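Local coordinates for protein branched-chain alpha-ketoacid decarboxylase (Lactococcus lactis, PDB 2VBF) that probably decarboxylates branched-chain and aromatic alpha-keto acids to the corresponding aldehydes, using thiamine diphosphate and a magnesium ion, at residues G45-Y50 / M64-N69; F95-L100 / V134-A139; V117-S122 / I185-D190. All coordinates share one frame; numbering follows the deposited sequence.

Interaction 1: residues G45-Y50 / M64-N69; sequences GVPGDY and MKWIGN. With TPP (thiamine diphosphate), chain D.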
loop_
_atom_site.group_PDB
_atom_site.type_symbol
_atom_site.label_atom_id
_atom_site.label_comp_id
_atom_site.label_asym_id
_atom_site.label_seq_id
_atom_site.Cartn_x
_atom_site.Cartn_y
_atom_site.Cartn_z
ATOM N N GLY A 45 4.357 -12.665 2.480
ATOM C CA GLY A 45 5.107 -11.433 2.669
ATOM C C GLY A 45 6.166 -11.136 1.631
ATOM O O GLY A 45 6.167 -11.693 0.540
ATOM N N VAL A 46 7.102 -10.282 2.013
ATOM C CA VAL A 46 8.147 -9.808 1.113
ATOM C C VAL A 46 9.457 -9.721 1.872
ATOM O O VAL A 46 9.495 -9.174 2.994
ATOM C CB VAL A 46 7.806 -8.425 0.503
ATOM C CG1 VAL A 46 8.949 -7.906 -0.429
ATOM C CG2 VAL A 46 6.472 -8.463 -0.267
ATOM N N PRO A 47 10.542 -10.270 1.281
ATOM C CA PRO A 47 11.830 -10.182 1.960
ATOM C C PRO A 47 12.429 -8.780 2.065
ATOM O O PRO A 47 12.108 -7.901 1.270
ATOM C CB PRO A 47 12.761 -11.047 1.076
ATOM C CG PRO A 47 11.895 -11.815 0.207
ATOM C CD PRO A 47 10.667 -10.985 -0.003
ATOM N N GLY A 48 13.311 -8.606 3.048
ATOM C CA GLY A 48 14.173 -7.446 3.144
ATOM C C GLY A 48 15.356 -7.819 4.003
ATOM O O GLY A 48 15.314 -8.819 4.712
ATOM N N ASP A 49 16.423 -7.039 3.943
ATOM C CA ASP A 49 17.638 -7.417 4.664
ATOM C C ASP A 49 17.387 -7.627 6.174
ATOM O O ASP A 49 18.022 -8.473 6.787
ATOM C CB ASP A 49 18.820 -6.467 4.366
ATOM C CG ASP A 49 18.674 -5.098 5.001
ATOM O OD1 ASP A 49 17.580 -4.504 4.937
ATOM O OD2 ASP A 49 19.674 -4.597 5.560
ATOM N N TYR A 50 16.413 -6.912 6.741
ATOM C CA TYR A 50 16.086 -7.033 8.165
ATOM C C TYR A 50 15.281 -8.301 8.500
ATOM O O TYR A 50 14.964 -8.526 9.678
ATOM C CB TYR A 50 15.301 -5.798 8.638
ATOM C CG TYR A 50 16.008 -4.458 8.471
ATOM C CD1 TYR A 50 17.373 -4.328 8.704
ATOM C CD2 TYR A 50 15.299 -3.305 8.102
ATOM C CE1 TYR A 50 18.016 -3.094 8.577
ATOM C CE2 TYR A 50 15.933 -2.090 7.953
ATOM C CZ TYR A 50 17.295 -1.982 8.197
ATOM O OH TYR A 50 17.922 -0.756 8.075
ATOM N N MET A 64 5.931 -25.842 7.073
ATOM C CA MET A 64 5.599 -24.433 6.811
ATOM C C MET A 64 6.217 -24.018 5.482
ATOM O O MET A 64 7.387 -24.292 5.240
ATOM C CB MET A 64 6.175 -23.550 7.924
ATOM C CG MET A 64 5.664 -22.112 7.964
ATOM S SD MET A 64 4.049 -21.956 8.762
ATOM C CE MET A 64 4.442 -22.360 10.469
ATOM N N LYS A 65 5.439 -23.336 4.641
ATOM C CA LYS A 65 5.928 -22.884 3.349
ATOM C C LYS A 65 5.943 -21.357 3.280
ATOM O O LYS A 65 4.964 -20.713 3.641
ATOM C CB LYS A 65 5.042 -23.437 2.228
ATOM C CG LYS A 65 5.658 -23.291 0.845
ATOM C CD LYS A 65 4.702 -23.701 -0.260
ATOM C CE LYS A 65 5.266 -23.334 -1.639
ATOM N NZ LYS A 65 4.493 -23.928 -2.768
ATOM N N TRP A 66 7.054 -20.798 2.805
ATOM C CA TRP A 66 7.114 -19.388 2.422
ATOM C C TRP A 66 6.404 -19.217 1.080
ATOM O O TRP A 66 6.726 -19.903 0.097
ATOM C CB TRP A 66 8.558 -18.915 2.306
ATOM C CG TRP A 66 8.704 -17.519 1.788
ATOM C CD1 TRP A 66 9.204 -17.142 0.580
ATOM C CD2 TRP A 66 8.326 -16.321 2.463
ATOM N NE1 TRP A 66 9.175 -15.767 0.467
ATOM C CE2 TRP A 66 8.630 -15.244 1.612
ATOM C CE3 TRP A 66 7.761 -16.052 3.706
ATOM C CZ2 TRP A 66 8.404 -13.916 1.979
ATOM C CZ3 TRP A 66 7.528 -14.745 4.067
ATOM C CH2 TRP A 66 7.855 -13.686 3.213
ATOM N N ILE A 67 5.453 -18.285 1.033
ATOM C CA ILE A 67 4.803 -17.911 -0.215
ATOM C C ILE A 67 4.993 -16.406 -0.396
ATOM O O ILE A 67 4.236 -15.604 0.150
ATOM C CB ILE A 67 3.332 -18.331 -0.237
ATOM C CG1 ILE A 67 3.240 -19.855 -0.022
ATOM C CG2 ILE A 67 2.675 -17.940 -1.566
ATOM C CD1 ILE A 67 1.881 -20.441 -0.242
ATOM N N GLY A 68 6.016 -16.043 -1.164
ATOM C CA GLY A 68 6.409 -14.638 -1.302
ATOM C C GLY A 68 5.448 -13.933 -2.221
ATOM O O GLY A 68 5.056 -14.493 -3.244
ATOM N N ASN A 69 5.061 -12.712 -1.846
ATOM C CA ASN A 69 4.177 -11.859 -2.648
ATOM C C ASN A 69 4.972 -10.833 -3.470
ATOM O O ASN A 69 6.144 -10.587 -3.192
ATOM C CB ASN A 69 3.236 -11.113 -1.704
ATOM C CG ASN A 69 2.306 -12.048 -0.981
ATOM O OD1 ASN A 69 2.569 -12.455 0.140
ATOM N ND2 ASN A 69 1.227 -12.443 -1.647
HETATM N "N1'" TPP D . 9.991 -4.083 0.340
HETATM C "C2'" TPP D . 9.990 -2.720 0.138
HETATM C CM2 TPP D . 8.690 -1.994 -0.002
HETATM N "N3'" TPP D . 11.182 -2.059 0.080
HETATM C "C4'" TPP D . 12.383 -2.735 0.208
HETATM N "N4'" TPP D . 13.494 -2.009 0.177
HETATM C "C5'" TPP D . 12.397 -4.125 0.390
HETATM C "C6'" TPP D . 11.175 -4.790 0.448
HETATM C "C7'" TPP D . 13.717 -4.893 0.506
HETATM N N3 TPP D . 14.480 -4.911 -0.748
HETATM C C2 TPP D . 15.512 -4.042 -1.092
HETATM S S1 TPP D . 16.193 -4.276 -2.543
HETATM C C5 TPP D . 15.197 -5.523 -2.792
HETATM C C4 TPP D . 14.304 -5.803 -1.754
HETATM C CM4 TPP D . 13.284 -6.913 -1.742
HETATM C C6 TPP D . 15.359 -6.261 -4.092
HETATM C C7 TPP D . 15.061 -5.424 -5.333
HETATM O O7 TPP D . 15.178 -6.331 -6.417
HETATM P PA TPP D . 15.303 -5.840 -7.948
HETATM O O1A TPP D . 14.290 -4.719 -8.123
HETATM O O2A TPP D . 15.012 -7.037 -8.820
HETATM O O3A TPP D . 16.773 -5.227 -8.063
HETATM P PB TPP D . 18.138 -5.972 -8.536
HETATM O O1B TPP D . 19.083 -5.838 -7.381
HETATM O O2B TPP D . 18.623 -5.242 -9.751
HETATM O O3B TPP D . 17.797 -7.397 -8.877
#

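Interaction 2: residues F95-L100 / V134-A139; sequences FGVGEL and VHHTLA. With TPP (thiamine diphosphate), chain D.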
loop_
_atom_site.group_PDB
_atom_site.type_symbol
_atom_site.label_atom_id
_atom_site.label_comp_id
_atom_site.label_asym_id
_atom_site.label_seq_id
_atom_site.Cartn_x
_atom_site.Cartn_y
_atom_site.Cartn_z
ATOM N N PHE A 95 10.961 -3.787 8.301
ATOM C CA PHE A 95 10.815 -2.540 9.038
ATOM C C PHE A 95 10.511 -1.314 8.162
ATOM O O PHE A 95 11.142 -1.127 7.109
ATOM C CB PHE A 95 12.129 -2.282 9.788
ATOM C CG PHE A 95 12.048 -1.195 10.801
ATOM C CD1 PHE A 95 11.429 -1.421 12.017
ATOM C CD2 PHE A 95 12.608 0.044 10.565
ATOM C CE1 PHE A 95 11.353 -0.436 12.963
ATOM C CE2 PHE A 95 12.529 1.051 11.521
ATOM C CZ PHE A 95 11.896 0.802 12.720
ATOM N N GLY A 96 9.545 -0.502 8.599
ATOM C CA GLY A 96 9.205 0.747 7.934
ATOM C C GLY A 96 8.490 0.573 6.608
ATOM O O GLY A 96 7.262 0.664 6.526
ATOM N N VAL A 97 9.262 0.320 5.563
ATOM C CA VAL A 97 8.702 0.270 4.201
ATOM C C VAL A 97 7.757 -0.923 3.966
ATOM O O VAL A 97 6.749 -0.795 3.268
ATOM C CB VAL A 97 9.807 0.283 3.120
ATOM C CG1 VAL A 97 10.652 1.532 3.222
ATOM C CG2 VAL A 97 10.680 -0.984 3.227
ATOM N N GLY A 98 8.063 -2.074 4.552
ATOM C CA GLY A 98 7.216 -3.256 4.416
ATOM C C GLY A 98 5.955 -3.115 5.255
ATOM O O GLY A 98 4.810 -3.195 4.756
ATOM N N GLU A 99 6.150 -2.873 6.549
ATOM C CA GLU A 99 5.015 -2.762 7.451
ATOM C C GLU A 99 4.057 -1.626 7.082
ATOM O O GLU A 99 2.836 -1.818 7.108
ATOM C CB GLU A 99 5.477 -2.651 8.912
ATOM C CG GLU A 99 6.310 -1.440 9.234
ATOM C CD GLU A 99 6.734 -1.404 10.690
ATOM O OE1 GLU A 99 7.945 -1.190 10.937
ATOM O OE2 GLU A 99 5.846 -1.568 11.566
ATOM N N LEU A 100 4.574 -0.448 6.739
ATOM C CA LEU A 100 3.671 0.651 6.370
ATOM C C LEU A 100 2.933 0.397 5.057
ATOM O O LEU A 100 1.812 0.864 4.891
ATOM C CB LEU A 100 4.391 2.003 6.347
ATOM C CG LEU A 100 4.843 2.518 7.726
ATOM C CD1 LEU A 100 5.451 3.894 7.590
ATOM C CD2 LEU A 100 3.708 2.518 8.754
ATOM N N VAL A 134 19.833 4.510 9.603
ATOM C CA VAL A 134 19.809 3.434 8.636
ATOM C C VAL A 134 18.581 3.485 7.719
ATOM O O VAL A 134 17.555 4.145 7.997
ATOM C CB VAL A 134 19.872 2.057 9.324
ATOM C CG1 VAL A 134 21.250 1.861 10.009
ATOM C CG2 VAL A 134 18.688 1.876 10.320
ATOM N N HIS A 135 18.689 2.749 6.620
ATOM C CA HIS A 135 17.609 2.671 5.653
ATOM C C HIS A 135 16.305 2.186 6.285
ATOM O O HIS A 135 16.312 1.378 7.218
ATOM C CB HIS A 135 18.003 1.796 4.452
ATOM C CG HIS A 135 18.262 0.356 4.784
ATOM N ND1 HIS A 135 19.474 -0.095 5.264
ATOM C CD2 HIS A 135 17.477 -0.740 4.666
ATOM C CE1 HIS A 135 19.415 -1.402 5.445
ATOM N NE2 HIS A 135 18.219 -1.822 5.082
ATOM N N HIS A 136 15.199 2.696 5.742
ATOM C CA HIS A 136 13.837 2.441 6.208
ATOM C C HIS A 136 13.543 3.122 7.551
ATOM O O HIS A 136 12.692 2.651 8.300
ATOM C CB HIS A 136 13.456 0.952 6.319
ATOM C CG HIS A 136 13.778 0.109 5.125
ATOM N ND1 HIS A 136 13.923 0.606 3.845
ATOM C CD2 HIS A 136 13.936 -1.233 5.027
ATOM C CE1 HIS A 136 14.198 -0.395 3.021
ATOM N NE2 HIS A 136 14.206 -1.521 3.713
ATOM N N THR A 137 14.245 4.217 7.853
ATOM C CA THR A 137 13.929 5.052 9.017
ATOM C C THR A 137 13.752 6.504 8.589
ATOM O O THR A 137 14.008 6.851 7.433
ATOM C CB THR A 137 15.021 4.980 10.121
ATOM O OG1 THR A 137 16.194 5.703 9.729
ATOM C CG2 THR A 137 15.383 3.524 10.413
ATOM N N LEU A 138 13.336 7.346 9.531
ATOM C CA LEU A 138 13.212 8.785 9.287
ATOM C C LEU A 138 14.512 9.548 9.567
ATOM O O LEU A 138 14.520 10.791 9.589
ATOM C CB LEU A 138 12.061 9.355 10.130
ATOM C CG LEU A 138 10.715 8.633 10.000
ATOM C CD1 LEU A 138 9.660 9.312 10.865
ATOM C CD2 LEU A 138 10.255 8.552 8.538
ATOM N N ALA A 139 15.601 8.803 9.775
ATOM C CA ALA A 139 16.925 9.371 10.090
ATOM C C ALA A 139 16.877 10.265 11.341
ATOM O O ALA A 139 17.463 11.354 11.380
ATOM C CB ALA A 139 17.502 10.128 8.885
HETATM N "N1'" TPP D . 9.991 -4.083 0.340
HETATM C "C2'" TPP D . 9.990 -2.720 0.138
HETATM C CM2 TPP D . 8.690 -1.994 -0.002
HETATM N "N3'" TPP D . 11.182 -2.059 0.080
HETATM C "C4'" TPP D . 12.383 -2.735 0.208
HETATM N "N4'" TPP D . 13.494 -2.009 0.177
HETATM C "C5'" TPP D . 12.397 -4.125 0.390
HETATM C "C6'" TPP D . 11.175 -4.790 0.448
HETATM C "C7'" TPP D . 13.717 -4.893 0.506
HETATM N N3 TPP D . 14.480 -4.911 -0.748
HETATM C C2 TPP D . 15.512 -4.042 -1.092
HETATM S S1 TPP D . 16.193 -4.276 -2.543
HETATM C C5 TPP D . 15.197 -5.523 -2.792
HETATM C C4 TPP D . 14.304 -5.803 -1.754
HETATM C CM4 TPP D . 13.284 -6.913 -1.742
HETATM C C6 TPP D . 15.359 -6.261 -4.092
HETATM C C7 TPP D . 15.061 -5.424 -5.333
HETATM O O7 TPP D . 15.178 -6.331 -6.417
HETATM P PA TPP D . 15.303 -5.840 -7.948
HETATM O O1A TPP D . 14.290 -4.719 -8.123
HETATM O O2A TPP D . 15.012 -7.037 -8.820
HETATM O O3A TPP D . 16.773 -5.227 -8.063
HETATM P PB TPP D . 18.138 -5.972 -8.536
HETATM O O1B TPP D . 19.083 -5.838 -7.381
HETATM O O2B TPP D . 18.623 -5.242 -9.751
HETATM O O3B TPP D . 17.797 -7.397 -8.877
#

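Interaction 3: residues V117-S122 / I185-D190; sequences VEIVGS and INLPVD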
loop_
_atom_site.group_PDB
_atom_site.type_symbol
_atom_site.label_atom_id
_atom_site.label_comp_id
_atom_site.label_asym_id
_atom_site.label_seq_id
_atom_site.Cartn_x
_atom_site.Cartn_y
_atom_site.Cartn_z
ATOM N N VAL A 117 -1.342 -12.478 12.239
ATOM C CA VAL A 117 -0.085 -12.037 12.842
ATOM C C VAL A 117 0.806 -11.377 11.780
ATOM O O VAL A 117 1.156 -12.010 10.783
ATOM C CB VAL A 117 0.705 -13.239 13.428
ATOM C CG1 VAL A 117 1.923 -12.748 14.187
ATOM C CG2 VAL A 117 -0.224 -14.097 14.311
ATOM N N GLU A 118 1.176 -10.122 11.988
ATOM C CA GLU A 118 2.239 -9.522 11.192
ATOM C C GLU A 118 3.541 -9.569 11.962
ATOM O O GLU A 118 3.603 -9.118 13.089
ATOM C CB GLU A 118 1.930 -8.095 10.779
ATOM C CG GLU A 118 3.053 -7.524 9.898
ATOM C CD GLU A 118 2.713 -6.189 9.271
ATOM O OE1 GLU A 118 1.611 -5.643 9.542
ATOM O OE2 GLU A 118 3.574 -5.702 8.508
ATOM N N ILE A 119 4.572 -10.129 11.333
ATOM C CA ILE A 119 5.916 -10.168 11.888
ATOM C C ILE A 119 6.735 -9.171 11.085
ATOM O O ILE A 119 6.760 -9.243 9.855
ATOM C CB ILE A 119 6.560 -11.562 11.749
ATOM C CG1 ILE A 119 5.709 -12.635 12.448
ATOM C CG2 ILE A 119 8.010 -11.543 12.267
ATOM C CD1 ILE A 119 6.048 -14.061 12.040
ATOM N N VAL A 120 7.374 -8.224 11.768
ATOM C CA VAL A 120 8.158 -7.189 11.116
ATOM C C VAL A 120 9.628 -7.371 11.497
ATOM O O VAL A 120 9.979 -7.272 12.671
ATOM C CB VAL A 120 7.693 -5.790 11.550
ATOM C CG1 VAL A 120 8.454 -4.712 10.761
ATOM C CG2 VAL A 120 6.191 -5.653 11.381
ATOM N N GLY A 121 10.462 -7.697 10.512
ATOM C CA GLY A 121 11.894 -7.783 10.717
ATOM C C GLY A 121 12.496 -6.400 10.873
ATOM O O GLY A 121 12.230 -5.520 10.064
ATOM N N SER A 122 13.288 -6.203 11.924
ATOM C CA SER A 122 13.847 -4.891 12.237
ATOM C C SER A 122 15.373 -4.948 12.382
ATOM O O SER A 122 15.958 -6.039 12.476
ATOM C CB SER A 122 13.188 -4.308 13.505
ATOM O OG SER A 122 13.426 -5.124 14.633
ATOM N N ILE A 185 4.330 -8.334 15.795
ATOM C CA ILE A 185 5.577 -8.782 16.413
ATOM C C ILE A 185 6.728 -8.170 15.646
ATOM O O ILE A 185 6.905 -8.465 14.469
ATOM C CB ILE A 185 5.696 -10.327 16.400
ATOM C CG1 ILE A 185 4.540 -10.962 17.191
ATOM C CG2 ILE A 185 7.057 -10.774 16.927
ATOM C CD1 ILE A 185 4.451 -12.483 17.066
ATOM N N ASN A 186 7.471 -7.279 16.303
ATOM C CA ASN A 186 8.676 -6.686 15.737
ATOM C C ASN A 186 9.839 -7.562 16.200
ATOM O O ASN A 186 10.061 -7.724 17.401
ATOM C CB ASN A 186 8.796 -5.204 16.143
ATOM C CG ASN A 186 10.120 -4.566 15.750
ATOM O OD1 ASN A 186 10.160 -3.430 15.234
ATOM N ND2 ASN A 186 11.207 -5.252 16.030
ATOM N N LEU A 187 10.559 -8.132 15.228
ATOM C CA LEU A 187 11.612 -9.119 15.467
ATOM C C LEU A 187 12.976 -8.621 14.966
ATOM O O LEU A 187 13.268 -8.697 13.763
ATOM C CB LEU A 187 11.252 -10.405 14.732
ATOM C CG LEU A 187 12.201 -11.610 14.807
ATOM C CD1 LEU A 187 12.253 -12.129 16.223
ATOM C CD2 LEU A 187 11.725 -12.703 13.882
ATOM N N PRO A 188 13.809 -8.084 15.863
ATOM C CA PRO A 188 15.159 -7.686 15.432
ATOM C C PRO A 188 15.969 -8.875 14.903
ATOM O O PRO A 188 15.788 -9.993 15.372
ATOM C CB PRO A 188 15.771 -7.109 16.711
ATOM C CG PRO A 188 14.551 -6.662 17.530
ATOM C CD PRO A 188 13.561 -7.752 17.279
ATOM N N VAL A 189 16.840 -8.636 13.929
ATOM C CA VAL A 189 17.668 -9.725 13.357
ATOM C C VAL A 189 18.376 -10.609 14.389
ATOM O O VAL A 189 18.219 -11.837 14.369
ATOM C CB VAL A 189 18.713 -9.175 12.397
ATOM C CG1 VAL A 189 19.587 -10.321 11.868
ATOM C CG2 VAL A 189 18.015 -8.438 11.258
ATOM N N ASP A 190 19.158 -10.000 15.271
ATOM C CA ASP A 190 19.895 -10.748 16.304
ATOM C C ASP A 190 18.975 -11.507 17.270
ATOM O O ASP A 190 19.371 -12.507 17.871
ATOM C CB ASP A 190 20.847 -9.816 17.094
ATOM C CG ASP A 190 20.119 -8.700 17.807
ATOM O OD1 ASP A 190 20.369 -8.500 19.020
ATOM O OD2 ASP A 190 19.288 -8.026 17.148
#

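Interaction 1: residues G45-Y50 / M64-N69
The loop that carries Val-46, Pro-47 and Gly-48 into the thiamine diphosphate pocket begins at Gly-45, which is gripped by Asn-69 and touched by the CH2 corner of the Trp-66 indole. Two hydrogen bonds join Gly-45 to Asn-69. The Asn-69 backbone N donates to Gly-45 O at 2.8 Å, almost straight at 174°. In return Gly-45 N gives its hydrogen to Asn-69 OD1 at 3.0 Å, the donor lying in the carbonyl plane of the amide. That bond is more bent, 143° at the hydrogen. With Asn-69 CG lying beside its own backbone N (chi1 -65°), OD1 is brought back to Gly-45, and ND2 bonds to Glu-461. Strand 42-45 lies between strands 65-68 and 89-94 in a parallel six-stranded sheet, the core of the N-terminal domain of this enzyme family, so the pocket residues leave from the strand's C-terminal end. Trp-66, two residues before Gly-68 on the strand, brings CH2 to 3.4 Å from Gly-45 C, obliquely. Val-46 N meets the indole at its edge. A side chain at Gly-45 would press on Trp-66 CH2, and its CB would also run into the preceding carbonyl O, a strain that glycine avoids. Val-46 divides its branches: CG2 lies 3.6 Å from Asn-69 O, whereas CG1, anti to the backbone N, turns to the aminopyrimidine, 3.9 Å from TPP C6'. Pro-47 O comes to 3.4 Å from the same C6' atom. The cofactor is also hydrogen-bonded to the second subunit, among others through Ser-454 OG and Val-484 N of that chain.

Interaction 2: residues F95-L100 / V134-A139
Val-97 and His-136, both residues of the thiamine diphosphate pocket, meet in a CH-pi contact: Val-97 CG2 sits 3.5 Å from the centroid of the imidazole, only 6° off the ring normal. With CG1 anti to the carbonyl carbon (chi1 -60°), CG2 falls between the backbone N and that carbon, which brings it to 3.4 Å from TPP N3'. The other imidazole face is covered by His-135 CD2. A further apolar contact is Thr-137 CG2 at the edge of the Phe-95 ring, 3.9 Å from CE2. Phe-95 O lies 3.2 Å from His-136 CB, and no hydrogen bond crosses between the segments. Each is braced internally: Gly-96 N donates to Glu-99 OE1 at 2.9 Å, and Thr-137 OG1 accepts from Ala-139 N in an ST turn. The imidazole edge faces the cofactor, His-136 CE1 lying 3.3 Å from TPP N4', while ND1 bonds to Trp-424 O of the second subunit. An alanine here would remove the imidazole, and Val-97 CG2 and the 4'-amino group would probably lose their neighbour, and Trp-424 O of the second subunit this donor. Held on both faces and at ND1, the ring is probably restricted in rotation beside the aminopyrimidine.

Interaction 3: residues V117-S122 / I185-D190
Ile-185 opens the pairing with strand 117-122, its N donating to Glu-118 O at 2.9 Å. Its carbonyl O then receives Val-120 N, so Ile-185 bonds on either side of Ile-119, as neighbours in a parallel sheet do. The Ile-185 side chain shares a face with Ile-119, and its CD1 packs at 3.8 Å on Val-117 CG1. Asn-186 follows on the other face, next to Val-120. Its CG is anti to the backbone N (chi1 172°), which carries ND2 to Ser-122 OG at 2.6 Å. The bond is bent, 137° at the hydrogen, with the hydroxyl tilted out of the amide plane. Leu-187 resumes the backbone pattern: its N bonds to Val-120 O at 2.8 Å and its O takes Ser-122 N. Leu-187 CD2 meets Ile-119 CG2 at 4.2 Å on the apolar face. Pro-188 has no N-H to offer, and its ring rests by CG at 3.5 Å from Ser-122 OG. At Val-189, where the chain turns into helix 189-192, N still reaches Ser-122 O, at 3.1 Å. The two strands are adjacent in the parallel six-stranded sheet of the N-terminal domain, inclined at 28°, with strand 156-159 on the far side of 183-188 and helix 97-111 packed over Glu-118 and Val-120. The chemistry differs between the faces: Val-117, Ile-119, Ile-185 and Leu-187 bring apolar side chains to one, whereas on the other the buried Ser-122 hydroxyl takes a donor from Asn-186 and a weak one from Gln-128, which together probably limit its rotation.

From the N terminus, interaction 1 comes first and closes a short loop through helix 52-60, complete before the others begin. Interactions 2 and 3 then cross: the chain leaves 95-100 along helix 97-111, enters strand 117-122, returns at 134-139 to close interaction 2, and reaches 185-190 only after strand 156-159 and helix 165-179. Tyr-50 and Asp-49 tie interaction 1 to interaction 2, Tyr-50 OH bonding to His-135 O and Asp-49 OD1 to His-135 NE2. Tyr-50 also packs on Gly-121 and Val-189 of interaction 3, and Phe-95 N bonds to Gly-121 O. Interactions 1 and 2 both touch the same thiamine diphosphate and the second subunit, while interactions 1 and 3 both reach the same parallel sheet.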